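Local coordinates for interphotoreceptor retinoid-binding protein (Xenopus laevis, PDB 1J7X), which probably binds retinoids and carries them through the interphotoreceptor matrix between the photoreceptors and the retinal pigment epithelium, at residues Q10-L15 and Q30-L35; S38-E43 and A47-Y52; F99-L104 and G109-D114; N142-L147 and E286-A291. All coordinates share one frame; numbering follows the deposited sequence.

In the fold
Contacts 1 and 2 lie together at one end of the chain, their centres about 13 Å apart, and contacts 3 and 4 lie on the opposite side of its centre, about 10 Å apart. Contact 1 is a buried meeting of apolar tips, whereas contact 2 is a surface contact that combines one helical backbone bond with a valine-lysine side-chain touch; Leu50 of helix 43-58 joins them by packing on Leu11 and Leu32. In the other group, contact 3 pairs two strands by backbone bonds and is partly buried, while contact 4 is a buried apolar seat for a helix. Strands 108-112 and 142-146, neighbours in one mixed sheet, connect these two.

Contact 1 (Q10-L15 and Q30-L35); sequences QLCDIL and QHLPNL
Cys12 and Leu32 mark the closest approach of the two backbones, with CA atoms 8.1 Å apart, a spacing that leaves the contact to side chains; no hydrogen bond crosses it. One methyl, Leu32 CD1, carries the meeting. It lies 3.9 Å from Cys12 SG, which acts as an apolar neighbour, and 4.0 Å from Leu15 CD1, and more loosely, at 4.3 Å, from Leu11 CD2. The chain of Leu32 is stretched out, with CD1 anti to CA (chi2 176°), which pushes this branch to the front of the residue. Leu15 is extended in the same way (chi2 172°), and the two leucines meet tip to tip. Leu11, Cys12 and Leu15 follow the spacing of one helical face, and this face of helix 2-18 packs against Leu32 and against helix 25-31, the next helix in the chain. Leu29 and Ile25 of that helix continue the apolar surface, touching Cys12 and Leu15 respectively. The other branch of Leu32, CD2, packs on Leu50 of helix 43-58, so this buried leucine sits where three consecutive helices converge. Its backbone oxygen accepts a hydrogen bond from Tyr37 OH.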
loop_
_atom_site.group_PDB
_atom_site.type_symbol
_atom_site.label_atom_id
_atom_site.label_comp_id
_atom_site.label_asym_id
_atom_site.label_seq_id
_atom_site.Cartn_x
_atom_site.Cartn_y
_atom_site.Cartn_z
ATOM N N GLN A 10 24.885 -3.952 16.553
ATOM C CA GLN A 10 23.459 -3.803 16.749
ATOM C C GLN A 10 22.763 -4.177 15.408
ATOM O O GLN A 10 21.729 -4.886 15.398
ATOM C CB GLN A 10 23.193 -2.383 17.156
ATOM C CG GLN A 10 23.654 -1.958 18.557
ATOM C CD GLN A 10 23.240 -0.500 18.963
ATOM O OE1 GLN A 10 22.027 -0.158 19.016
ATOM N NE2 GLN A 10 24.238 0.357 19.169
ATOM N N LEU A 11 23.315 -3.673 14.326
ATOM C CA LEU A 11 22.716 -3.940 12.965
ATOM C C LEU A 11 22.538 -5.399 12.681
ATOM O O LEU A 11 21.430 -5.930 12.382
ATOM C CB LEU A 11 23.528 -3.264 11.876
ATOM C CG LEU A 11 23.103 -3.592 10.460
ATOM C CD1 LEU A 11 21.692 -3.110 10.220
ATOM C CD2 LEU A 11 24.050 -3.020 9.456
ATOM N N CYS A 12 23.619 -6.154 12.861
ATOM C CA CYS A 12 23.516 -7.577 12.615
ATOM C C CYS A 12 22.488 -8.249 13.492
ATOM O O CYS A 12 21.806 -9.141 13.022
ATOM C CB CYS A 12 24.909 -8.227 12.831
ATOM S SG CYS A 12 25.975 -7.832 11.477
ATOM N N ASP A 13 22.378 -7.824 14.725
ATOM C CA ASP A 13 21.385 -8.381 15.598
ATOM C C ASP A 13 19.956 -8.006 15.087
ATOM O O ASP A 13 19.062 -8.850 15.007
ATOM C CB ASP A 13 21.610 -7.836 16.992
ATOM C CG ASP A 13 20.705 -8.472 18.022
ATOM O OD1 ASP A 13 20.592 -9.725 18.011
ATOM O OD2 ASP A 13 20.089 -7.751 18.884
ATOM N N ILE A 14 19.784 -6.740 14.781
ATOM C CA ILE A 14 18.491 -6.291 14.331
ATOM C C ILE A 14 18.077 -7.094 13.101
ATOM O O ILE A 14 16.969 -7.555 13.044
ATOM C CB ILE A 14 18.565 -4.791 13.941
ATOM C CG1 ILE A 14 18.942 -3.865 15.123
ATOM C CG2 ILE A 14 17.275 -4.402 13.284
ATOM C CD1 ILE A 14 18.031 -3.886 16.182
ATOM N N LEU A 15 18.953 -7.200 12.106
ATOM C CA LEU A 15 18.702 -7.911 10.843
ATOM C C LEU A 15 18.346 -9.365 11.073
ATOM O O LEU A 15 17.366 -9.816 10.601
ATOM C CB LEU A 15 19.900 -7.816 9.944
ATOM C CG LEU A 15 20.286 -6.462 9.419
ATOM C CD1 LEU A 15 21.592 -6.531 8.700
ATOM C CD2 LEU A 15 19.163 -5.979 8.524
ATOM N N GLN A 30 28.067 -12.954 6.821
ATOM C CA GLN A 30 29.419 -13.226 6.304
ATOM C C GLN A 30 30.053 -11.940 5.755
ATOM O O GLN A 30 31.244 -11.648 5.999
ATOM C CB GLN A 30 29.349 -14.237 5.155
ATOM C CG GLN A 30 28.981 -15.666 5.585
ATOM C CD GLN A 30 30.049 -16.371 6.382
ATOM O OE1 GLN A 30 31.261 -16.032 6.224
ATOM N NE2 GLN A 30 29.632 -17.386 7.228
ATOM N N HIS A 31 29.285 -11.147 5.002
ATOM C CA HIS A 31 29.872 -10.020 4.358
ATOM C C HIS A 31 30.076 -8.826 5.296
ATOM O O HIS A 31 31.074 -8.143 5.247
ATOM C CB HIS A 31 28.999 -9.609 3.193
ATOM C CG HIS A 31 29.178 -10.445 1.977
ATOM N ND1 HIS A 31 30.388 -10.595 1.346
ATOM C CD2 HIS A 31 28.287 -11.172 1.259
ATOM C CE1 HIS A 31 30.240 -11.365 0.291
ATOM N NE2 HIS A 31 28.972 -11.731 0.214
ATOM N N LEU A 32 29.063 -8.465 6.053
ATOM C CA LEU A 32 29.162 -7.256 6.838
ATOM C C LEU A 32 30.438 -7.121 7.734
ATOM O O LEU A 32 31.025 -6.046 7.808
ATOM C CB LEU A 32 27.947 -7.085 7.670
ATOM C CG LEU A 32 26.688 -6.739 6.884
ATOM C CD1 LEU A 32 25.453 -6.656 7.750
ATOM C CD2 LEU A 32 26.917 -5.395 6.123
ATOM N N PRO A 33 30.842 -8.160 8.437
ATOM C CA PRO A 33 32.023 -8.083 9.263
ATOM C C PRO A 33 33.285 -8.071 8.434
ATOM O O PRO A 33 34.322 -7.757 8.952
ATOM C CB PRO A 33 31.910 -9.366 10.117
ATOM C CG PRO A 33 30.504 -9.736 10.043
ATOM C CD PRO A 33 30.123 -9.416 8.659
ATOM N N ASN A 34 33.183 -8.377 7.164
ATOM C CA ASN A 34 34.325 -8.461 6.303
ATOM C C ASN A 34 34.715 -7.133 5.640
ATOM O O ASN A 34 35.779 -7.016 5.094
ATOM C CB ASN A 34 34.062 -9.583 5.234
ATOM C CG ASN A 34 35.257 -9.839 4.289
ATOM O OD1 ASN A 34 36.362 -10.150 4.739
ATOM N ND2 ASN A 34 35.022 -9.687 2.959
ATOM N N LEU A 35 33.807 -6.185 5.636
ATOM C CA LEU A 35 34.036 -4.941 4.947
ATOM C C LEU A 35 35.239 -4.206 5.549
ATOM O O LEU A 35 35.605 -4.385 6.639
ATOM C CB LEU A 35 32.805 -4.066 5.057
ATOM C CG LEU A 35 31.496 -4.570 4.430
ATOM C CD1 LEU A 35 30.368 -3.517 4.696
ATOM C CD2 LEU A 35 31.661 -4.826 2.995
#

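Contact 2 (S38-E43 and A47-Y52); sequences STVISE and AAKLNY
The first turn of helix 43-58 is closed by Glu43 and Ala47, whose backbones are joined by an i to i+4 hydrogen bond: Ala47 N donates to Glu43 O over 2.8 Å with an N-H...O angle of 170°. Ala47 CB comes to 3.4 Å from Glu43 O as well, so the methyl lies beside the bonded carbonyl. Ser42 holds the N-cap position, its OG hydrogen-bonded to the backbone N of Asp45, one of the amides that the start of a helix leaves without a helical acceptor. The carboxylate of Glu43 turns to another partner, with OE2 accepting a bond from Gln253 N. Before the cap the loop folds back along the helix, and Val40 touches it at Lys49, two residues beyond Ala47. There Val40 CG1 is 4.1 Å from Lys49 CB, and the two side chains cross at about a right angle. Lys49 starts toward the loop but bends at its second torsion (chi2 58°), which takes the ammonium group away from Val40; NZ makes a long, weak ion pair with Glu53. Val40 also touches Asp45 and Ile46 in the first turns of the helix.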
loop_
_atom_site.group_PDB
_atom_site.type_symbol
_atom_site.label_atom_id
_atom_site.label_comp_id
_atom_site.label_asym_id
_atom_site.label_seq_id
_atom_site.Cartn_x
_atom_site.Cartn_y
_atom_site.Cartn_z
ATOM N N SER A 38 37.995 1.160 7.760
ATOM C CA SER A 38 38.984 1.970 8.373
ATOM C C SER A 38 39.004 3.217 7.537
ATOM O O SER A 38 39.986 3.904 7.492
ATOM C CB SER A 38 40.329 1.262 8.361
ATOM O OG SER A 38 40.585 0.876 7.025
ATOM N N THR A 39 37.918 3.542 6.877
ATOM C CA THR A 39 37.882 4.766 6.091
ATOM C C THR A 39 36.701 5.672 6.586
ATOM O O THR A 39 36.531 6.812 6.167
ATOM C CB THR A 39 37.693 4.395 4.621
ATOM O OG1 THR A 39 38.733 3.484 4.205
ATOM C CG2 THR A 39 37.816 5.674 3.718
ATOM N N VAL A 40 35.858 5.103 7.439
ATOM C CA VAL A 40 34.645 5.780 7.910
ATOM C C VAL A 40 34.640 6.183 9.353
ATOM O O VAL A 40 34.758 5.356 10.233
ATOM C CB VAL A 40 33.413 4.896 7.683
ATOM C CG1 VAL A 40 33.257 4.570 6.179
ATOM C CG2 VAL A 40 33.474 3.615 8.511
ATOM N N ILE A 41 34.479 7.479 9.579
ATOM C CA ILE A 41 34.487 8.036 10.934
ATOM C C ILE A 41 33.476 9.160 11.079
ATOM O O ILE A 41 33.843 10.308 11.379
ATOM C CB ILE A 41 35.890 8.578 11.314
ATOM C CG1 ILE A 41 35.896 9.034 12.786
ATOM C CG2 ILE A 41 36.348 9.725 10.361
ATOM C CD1 ILE A 41 35.674 7.910 13.776
ATOM N N SER A 42 32.227 8.845 10.841
ATOM C CA SER A 42 31.157 9.821 10.988
ATOM C C SER A 42 29.879 9.086 10.650
ATOM O O SER A 42 29.925 8.259 9.767
ATOM C CB SER A 42 31.330 10.990 10.025
ATOM O OG SER A 42 30.524 10.862 8.853
ATOM N N GLU A 43 28.815 9.302 11.419
ATOM C CA GLU A 43 27.566 8.627 11.240
ATOM C C GLU A 43 27.166 8.673 9.790
ATOM O O GLU A 43 26.689 7.687 9.211
ATOM C CB GLU A 43 26.480 9.270 12.144
ATOM C CG GLU A 43 26.868 9.103 13.607
ATOM C CD GLU A 43 25.834 9.654 14.571
ATOM O OE1 GLU A 43 25.449 10.840 14.390
ATOM O OE2 GLU A 43 25.466 8.935 15.509
ATOM N N ALA A 47 26.468 5.358 7.699
ATOM C CA ALA A 47 25.187 5.103 7.050
ATOM C C ALA A 47 25.384 4.857 5.525
ATOM O O ALA A 47 24.943 3.845 4.916
ATOM C CB ALA A 47 24.250 6.280 7.285
ATOM N N ALA A 48 26.144 5.748 4.904
ATOM C CA ALA A 48 26.380 5.614 3.484
ATOM C C ALA A 48 27.094 4.338 3.102
ATOM O O ALA A 48 26.736 3.630 2.167
ATOM C CB ALA A 48 27.095 6.847 2.914
ATOM N N LYS A 49 28.127 3.993 3.890
ATOM C CA LYS A 49 28.830 2.799 3.570
ATOM C C LYS A 49 27.971 1.537 3.721
ATOM O O LYS A 49 28.048 0.654 2.906
ATOM C CB LYS A 49 30.065 2.708 4.521
ATOM C CG LYS A 49 30.899 1.485 4.312
ATOM C CD LYS A 49 31.451 1.329 2.918
ATOM C CE LYS A 49 32.315 0.077 2.720
ATOM N NZ LYS A 49 32.571 -0.231 1.235
ATOM N N LEU A 50 27.318 1.389 4.888
ATOM C CA LEU A 50 26.477 0.268 5.137
ATOM C C LEU A 50 25.287 0.235 4.178
ATOM O O LEU A 50 24.954 -0.877 3.729
ATOM C CB LEU A 50 25.993 0.197 6.546
ATOM C CG LEU A 50 27.148 -0.167 7.505
ATOM C CD1 LEU A 50 26.745 0.148 8.931
ATOM C CD2 LEU A 50 27.388 -1.629 7.324
ATOM N N ASN A 51 24.752 1.388 3.783
ATOM C CA ASN A 51 23.638 1.467 2.852
ATOM C C ASN A 51 24.084 0.953 1.475
ATOM O O ASN A 51 23.371 0.120 0.834
ATOM C CB ASN A 51 23.075 2.857 2.718
ATOM C CG ASN A 51 22.182 3.215 3.824
ATOM O OD1 ASN A 51 22.009 4.422 4.128
ATOM N ND2 ASN A 51 21.469 2.239 4.323
ATOM N N TYR A 52 25.297 1.303 1.072
ATOM C CA TYR A 52 25.777 0.810 -0.281
ATOM C C TYR A 52 25.989 -0.654 -0.269
ATOM O O TYR A 52 25.605 -1.424 -1.193
ATOM C CB TYR A 52 27.124 1.452 -0.640
ATOM C CG TYR A 52 27.402 1.404 -2.163
ATOM C CD1 TYR A 52 26.580 2.161 -3.036
ATOM C CD2 TYR A 52 28.417 0.713 -2.678
ATOM C CE1 TYR A 52 26.787 2.219 -4.441
ATOM C CE2 TYR A 52 28.646 0.720 -4.072
ATOM C CZ TYR A 52 27.794 1.455 -4.963
ATOM O OH TYR A 52 28.003 1.609 -6.408
#

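Contact 3 (F99-L104 and G109-D114); sequences FKVSIL and GYLRFD
Lys100 and Arg112 form a hydrogen-bonded pair in an antiparallel beta hairpin, strands 100-104 and 108-112, the former an outermost strand of a six-stranded mixed sheet. Lys100 N reaches Arg112 O at 2.8 Å, and Arg112 N returns the bond to Lys100 O; Ser102 and Tyr110 are joined by a second such pair. The axes of strands 100-104 and 109-112 make 163° between their N-to-C directions. The tight side carries Val101 and Leu111, whose CG2 and CD1 meet at 4.0 Å, and continues in Phe99 and Phe113. Those two rings lie side by side at 48°, an oblique pair, with Phe99 CE1 over one face of Phe113 near its rim, 3.7 Å from Phe113 CG. Helix 119-137 covers this side through Ile129 and Val133. On the other face Tyr110 is buried, its CB packed by Leu104 CD1 at 3.9 Å and its hydroxyl hydrogen-bonded to Asp146. Looser there are the exposed Lys100, whose NZ makes a weak hydrogen bond to Ser102 OG, and the partly exposed Arg112. Arg112 runs extended to a side-on salt bridge with Asp114, and a leucine in its place would probably leave that carboxylate without its charged mate and freer to turn. In this grip Arg112 NE meets the syn lone pair of Asp114 OD1 at 3.0 Å, only 4° out of the guanidinium plane, while Arg112 NH2 takes Asp114 OD2.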
loop_
_atom_site.group_PDB
_atom_site.type_symbol
_atom_site.label_atom_id
_atom_site.label_comp_id
_atom_site.label_asym_id
_atom_site.label_seq_id
_atom_site.Cartn_x
_atom_site.Cartn_y
_atom_site.Cartn_z
ATOM N N PHE A 99 -17.573 9.453 0.751
ATOM C CA PHE A 99 -17.529 8.939 -0.658
ATOM C C PHE A 99 -18.232 9.850 -1.607
ATOM O O PHE A 99 -19.434 10.052 -1.440
ATOM C CB PHE A 99 -18.146 7.574 -0.756
ATOM C CG PHE A 99 -17.572 6.538 0.162
ATOM C CD1 PHE A 99 -16.449 5.784 -0.241
ATOM C CD2 PHE A 99 -18.024 6.324 1.420
ATOM C CE1 PHE A 99 -15.942 4.918 0.596
ATOM C CE2 PHE A 99 -17.541 5.417 2.238
ATOM C CZ PHE A 99 -16.493 4.630 1.807
ATOM N N LYS A 100 -17.540 10.402 -2.605
ATOM C CA LYS A 100 -18.102 11.244 -3.652
ATOM C C LYS A 100 -18.322 10.391 -4.882
ATOM O O LYS A 100 -17.357 9.811 -5.434
ATOM C CB LYS A 100 -17.158 12.387 -3.955
ATOM C CG LYS A 100 -17.509 13.232 -5.200
ATOM C CD LYS A 100 -16.384 14.257 -5.497
ATOM C CE LYS A 100 -16.772 15.279 -6.503
ATOM N NZ LYS A 100 -17.077 14.747 -7.836
ATOM N N VAL A 101 -19.577 10.282 -5.297
ATOM C CA VAL A 101 -19.926 9.487 -6.414
ATOM C C VAL A 101 -20.654 10.338 -7.471
ATOM O O VAL A 101 -21.649 11.025 -7.063
ATOM C CB VAL A 101 -20.847 8.363 -6.001
ATOM C CG1 VAL A 101 -21.175 7.454 -7.141
ATOM C CG2 VAL A 101 -20.203 7.600 -4.852
ATOM N N SER A 102 -20.185 10.256 -8.725
ATOM C CA SER A 102 -20.784 11.011 -9.882
ATOM C C SER A 102 -20.979 10.059 -11.006
ATOM O O SER A 102 -20.235 9.053 -11.175
ATOM C CB SER A 102 -19.846 12.167 -10.395
ATOM O OG SER A 102 -19.394 13.006 -9.348
ATOM N N ILE A 103 -21.945 10.361 -11.872
ATOM C CA ILE A 103 -22.081 9.597 -13.050
ATOM C C ILE A 103 -21.653 10.593 -14.133
ATOM O O ILE A 103 -22.384 11.570 -14.419
ATOM C CB ILE A 103 -23.493 9.124 -13.295
ATOM C CG1 ILE A 103 -24.042 8.271 -12.141
ATOM C CG2 ILE A 103 -23.554 8.400 -14.640
ATOM C CD1 ILE A 103 -23.188 7.035 -11.941
ATOM N N LEU A 104 -20.465 10.393 -14.700
ATOM C CA LEU A 104 -19.940 11.298 -15.715
ATOM C C LEU A 104 -20.615 11.020 -17.049
ATOM O O LEU A 104 -21.031 9.904 -17.292
ATOM C CB LEU A 104 -18.420 11.086 -15.883
ATOM C CG LEU A 104 -17.667 11.303 -14.554
ATOM C CD1 LEU A 104 -16.154 10.973 -14.750
ATOM C CD2 LEU A 104 -17.889 12.665 -13.862
ATOM N N GLY A 109 -18.785 5.884 -14.286
ATOM C CA GLY A 109 -18.918 6.099 -12.869
ATOM C C GLY A 109 -17.652 6.760 -12.351
ATOM O O GLY A 109 -16.540 6.354 -12.815
ATOM N N TYR A 110 -17.809 7.688 -11.415
ATOM C CA TYR A 110 -16.703 8.344 -10.763
ATOM C C TYR A 110 -16.855 8.172 -9.240
ATOM O O TYR A 110 -17.969 8.482 -8.682
ATOM C CB TYR A 110 -16.688 9.848 -11.056
ATOM C CG TYR A 110 -15.594 10.599 -10.298
ATOM C CD1 TYR A 110 -14.243 10.564 -10.751
ATOM C CD2 TYR A 110 -15.870 11.275 -9.134
ATOM C CE1 TYR A 110 -13.248 11.262 -10.046
ATOM C CE2 TYR A 110 -14.870 11.875 -8.448
ATOM C CZ TYR A 110 -13.551 11.904 -8.890
ATOM O OH TYR A 110 -12.610 12.595 -8.204
ATOM N N LEU A 111 -15.872 7.542 -8.607
ATOM C CA LEU A 111 -15.871 7.272 -7.145
ATOM C C LEU A 111 -14.631 7.840 -6.557
ATOM O O LEU A 111 -13.504 7.492 -6.951
ATOM C CB LEU A 111 -15.898 5.776 -6.868
ATOM C CG LEU A 111 -15.656 5.320 -5.473
ATOM C CD1 LEU A 111 -16.602 5.956 -4.498
ATOM C CD2 LEU A 111 -15.761 3.885 -5.439
ATOM N N ARG A 112 -14.768 8.798 -5.652
ATOM C CA ARG A 112 -13.676 9.326 -4.908
ATOM C C ARG A 112 -13.858 9.152 -3.447
ATOM O O ARG A 112 -14.974 9.388 -2.938
ATOM C CB ARG A 112 -13.414 10.821 -5.203
ATOM C CG ARG A 112 -12.386 11.470 -4.308
ATOM C CD ARG A 112 -12.142 12.899 -4.643
ATOM N NE ARG A 112 -11.356 13.536 -3.610
ATOM C CZ ARG A 112 -11.086 14.805 -3.595
ATOM N NH1 ARG A 112 -11.583 15.606 -4.573
ATOM N NH2 ARG A 112 -10.376 15.326 -2.590
ATOM N N PHE A 113 -12.748 8.765 -2.721
ATOM C CA PHE A 113 -12.716 8.750 -1.284
ATOM C C PHE A 113 -11.232 8.920 -0.911
ATOM O O PHE A 113 -10.393 8.508 -1.702
ATOM C CB PHE A 113 -13.390 7.566 -0.619
ATOM C CG PHE A 113 -12.832 6.214 -1.017
ATOM C CD1 PHE A 113 -13.078 5.694 -2.270
ATOM C CD2 PHE A 113 -12.010 5.536 -0.146
ATOM C CE1 PHE A 113 -12.583 4.514 -2.600
ATOM C CE2 PHE A 113 -11.572 4.306 -0.502
ATOM C CZ PHE A 113 -11.821 3.824 -1.700
ATOM N N ASP A 114 -10.939 9.572 0.196
ATOM C CA ASP A 114 -9.612 10.005 0.502
ATOM C C ASP A 114 -8.904 9.363 1.753
ATOM O O ASP A 114 -7.858 9.870 2.208
ATOM C CB ASP A 114 -9.598 11.471 0.696
ATOM C CG ASP A 114 -10.037 12.251 -0.491
ATOM O OD1 ASP A 114 -10.170 11.739 -1.592
ATOM O OD2 ASP A 114 -10.318 13.475 -0.344
#

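Contact 4 (N142-L147 and E286-A291); sequences NLIIDL and EALDKA
Ile144, Leu288 and Ala291 account for nearly all of the 100 Å² buried here, and Ile144 gives the most, 48 Å². Ile144 CA is 7.5 Å from Ala291 CA, the nearest CA pair between 142-147 and 286-291. The two branches at CB of Ile144 divide the work. CG2, anti to the backbone N, meets Leu288 CD1 at 4.1 Å, while CG1, set beside the N by a chi1 of -70°, lies 4.2 Å from Ala291 CB. The isoleucine thus addresses two residues one helical turn apart on the same face of the helix. Leu288 crosses it at about a right angle: the residue does not start out toward the strand, but with CG anti to its backbone N (chi1 -175°) the CD1 branch swings over to Ile144. Ala291 has just a methyl to offer, and its short side chain lets the helix backbone come close at this point. No hydrogen bond spans the contact, which is purely apolar. Ile144 is backed by Ile108 and Leu208 on the two flanking strands, and Ala291 also touches Ile233 of strand 231-234. A C-terminal helix packed against the parallel strands of a mixed sheet in this way is consistent with the beta-beta-alpha spiral fold of the ClpP/crotonase clan, to which the S41 peptidase family belongs.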
loop_
_atom_site.group_PDB
_atom_site.type_symbol
_atom_site.label_atom_id
_atom_site.label_comp_id
_atom_site.label_asym_id
_atom_site.label_seq_id
_atom_site.Cartn_x
_atom_site.Cartn_y
_atom_site.Cartn_z
ATOM N N ASN A 142 -18.288 1.587 -17.018
ATOM C CA ASN A 142 -16.872 1.729 -16.621
ATOM C C ASN A 142 -16.821 2.572 -15.332
ATOM O O ASN A 142 -17.770 3.337 -15.023
ATOM C CB ASN A 142 -16.108 2.471 -17.697
ATOM C CG ASN A 142 -15.871 1.626 -18.899
ATOM O OD1 ASN A 142 -15.094 0.668 -18.860
ATOM N ND2 ASN A 142 -16.565 1.969 -19.984
ATOM N N LEU A 143 -15.795 2.363 -14.527
ATOM C CA LEU A 143 -15.677 3.070 -13.246
ATOM C C LEU A 143 -14.286 3.617 -13.063
ATOM O O LEU A 143 -13.299 2.958 -13.301
ATOM C CB LEU A 143 -15.970 2.109 -12.098
ATOM C CG LEU A 143 -15.764 2.683 -10.692
ATOM C CD1 LEU A 143 -16.838 3.754 -10.438
ATOM C CD2 LEU A 143 -15.878 1.686 -9.560
ATOM N N ILE A 144 -14.223 4.844 -12.641
ATOM C CA ILE A 144 -12.973 5.541 -12.331
ATOM C C ILE A 144 -12.903 5.682 -10.859
ATOM O O ILE A 144 -13.747 6.365 -10.302
ATOM C CB ILE A 144 -12.882 6.936 -12.983
ATOM C CG1 ILE A 144 -12.728 6.782 -14.510
ATOM C CG2 ILE A 144 -11.713 7.671 -12.490
ATOM C CD1 ILE A 144 -13.710 5.892 -15.163
ATOM N N ILE A 145 -11.914 5.119 -10.191
ATOM C CA ILE A 145 -11.761 5.249 -8.753
ATOM C C ILE A 145 -10.599 6.217 -8.550
ATOM O O ILE A 145 -9.451 5.934 -8.960
ATOM C CB ILE A 145 -11.467 3.852 -8.121
ATOM C CG1 ILE A 145 -12.507 2.806 -8.500
ATOM C CG2 ILE A 145 -11.254 4.018 -6.579
ATOM C CD1 ILE A 145 -12.198 1.453 -7.849
ATOM N N ASP A 146 -10.915 7.385 -8.004
ATOM C CA ASP A 146 -9.977 8.446 -7.815
ATOM C C ASP A 146 -9.263 8.384 -6.424
ATOM O O ASP A 146 -9.869 8.649 -5.412
ATOM C CB ASP A 146 -10.665 9.774 -7.952
ATOM C CG ASP A 146 -9.703 10.906 -8.078
ATOM O OD1 ASP A 146 -8.472 10.734 -7.850
ATOM O OD2 ASP A 146 -10.165 12.010 -8.463
ATOM N N LEU A 147 -7.977 7.941 -6.363
ATOM C CA LEU A 147 -7.260 7.879 -5.146
ATOM C C LEU A 147 -6.151 8.882 -5.050
ATOM O O LEU A 147 -5.214 8.783 -4.211
ATOM C CB LEU A 147 -6.644 6.448 -5.010
ATOM C CG LEU A 147 -7.643 5.355 -4.984
ATOM C CD1 LEU A 147 -6.862 3.834 -4.919
ATOM C CD2 LEU A 147 -8.675 5.521 -3.911
ATOM N N GLU A 286 -3.630 15.347 -14.857
ATOM C CA GLU A 286 -4.014 14.794 -16.154
ATOM C C GLU A 286 -4.632 13.434 -16.125
ATOM O O GLU A 286 -5.067 12.931 -17.152
ATOM C CB GLU A 286 -2.696 14.745 -17.040
ATOM C CG GLU A 286 -1.867 16.047 -16.975
ATOM C CD GLU A 286 -0.532 15.970 -17.829
ATOM O OE1 GLU A 286 0.288 16.935 -17.893
ATOM O OE2 GLU A 286 -0.264 14.908 -18.441
ATOM N N ALA A 287 -4.701 12.816 -14.947
ATOM C CA ALA A 287 -5.178 11.443 -14.832
ATOM C C ALA A 287 -6.585 11.168 -15.179
ATOM O O ALA A 287 -6.919 10.136 -15.788
ATOM C CB ALA A 287 -4.839 10.927 -13.419
ATOM N N LEU A 288 -7.453 12.091 -14.829
ATOM C CA LEU A 288 -8.897 11.898 -15.167
ATOM C C LEU A 288 -9.108 12.000 -16.670
ATOM O O LEU A 288 -9.784 11.186 -17.247
ATOM C CB LEU A 288 -9.755 12.933 -14.398
ATOM C CG LEU A 288 -11.252 12.748 -14.580
ATOM C CD1 LEU A 288 -11.727 11.364 -14.263
ATOM C CD2 LEU A 288 -11.948 13.856 -13.738
ATOM N N ASP A 289 -8.454 12.967 -17.279
ATOM C CA ASP A 289 -8.500 13.099 -18.758
ATOM C C ASP A 289 -7.977 11.917 -19.490
ATOM O O ASP A 289 -8.578 11.385 -20.441
ATOM C CB ASP A 289 -7.742 14.292 -19.220
ATOM C CG ASP A 289 -8.509 15.608 -18.989
ATOM O OD1 ASP A 289 -9.754 15.508 -18.839
ATOM O OD2 ASP A 289 -7.906 16.701 -18.838
ATOM N N LYS A 290 -6.884 11.375 -18.963
ATOM C CA LYS A 290 -6.350 10.135 -19.493
ATOM C C LYS A 290 -7.200 8.912 -19.394
ATOM O O LYS A 290 -7.374 8.124 -20.341
ATOM C CB LYS A 290 -4.972 9.893 -18.847
ATOM C CG LYS A 290 -4.235 8.746 -19.411
ATOM C CD LYS A 290 -3.689 9.030 -20.805
ATOM C CE LYS A 290 -2.902 7.935 -21.408
ATOM N NZ LYS A 290 -2.393 8.417 -22.804
ATOM N N ALA A 291 -7.859 8.722 -18.265
ATOM C CA ALA A 291 -8.733 7.682 -18.115
ATOM C C ALA A 291 -9.923 7.715 -19.116
ATOM O O ALA A 291 -10.273 6.753 -19.715
ATOM C CB ALA A 291 -9.295 7.749 -16.646
#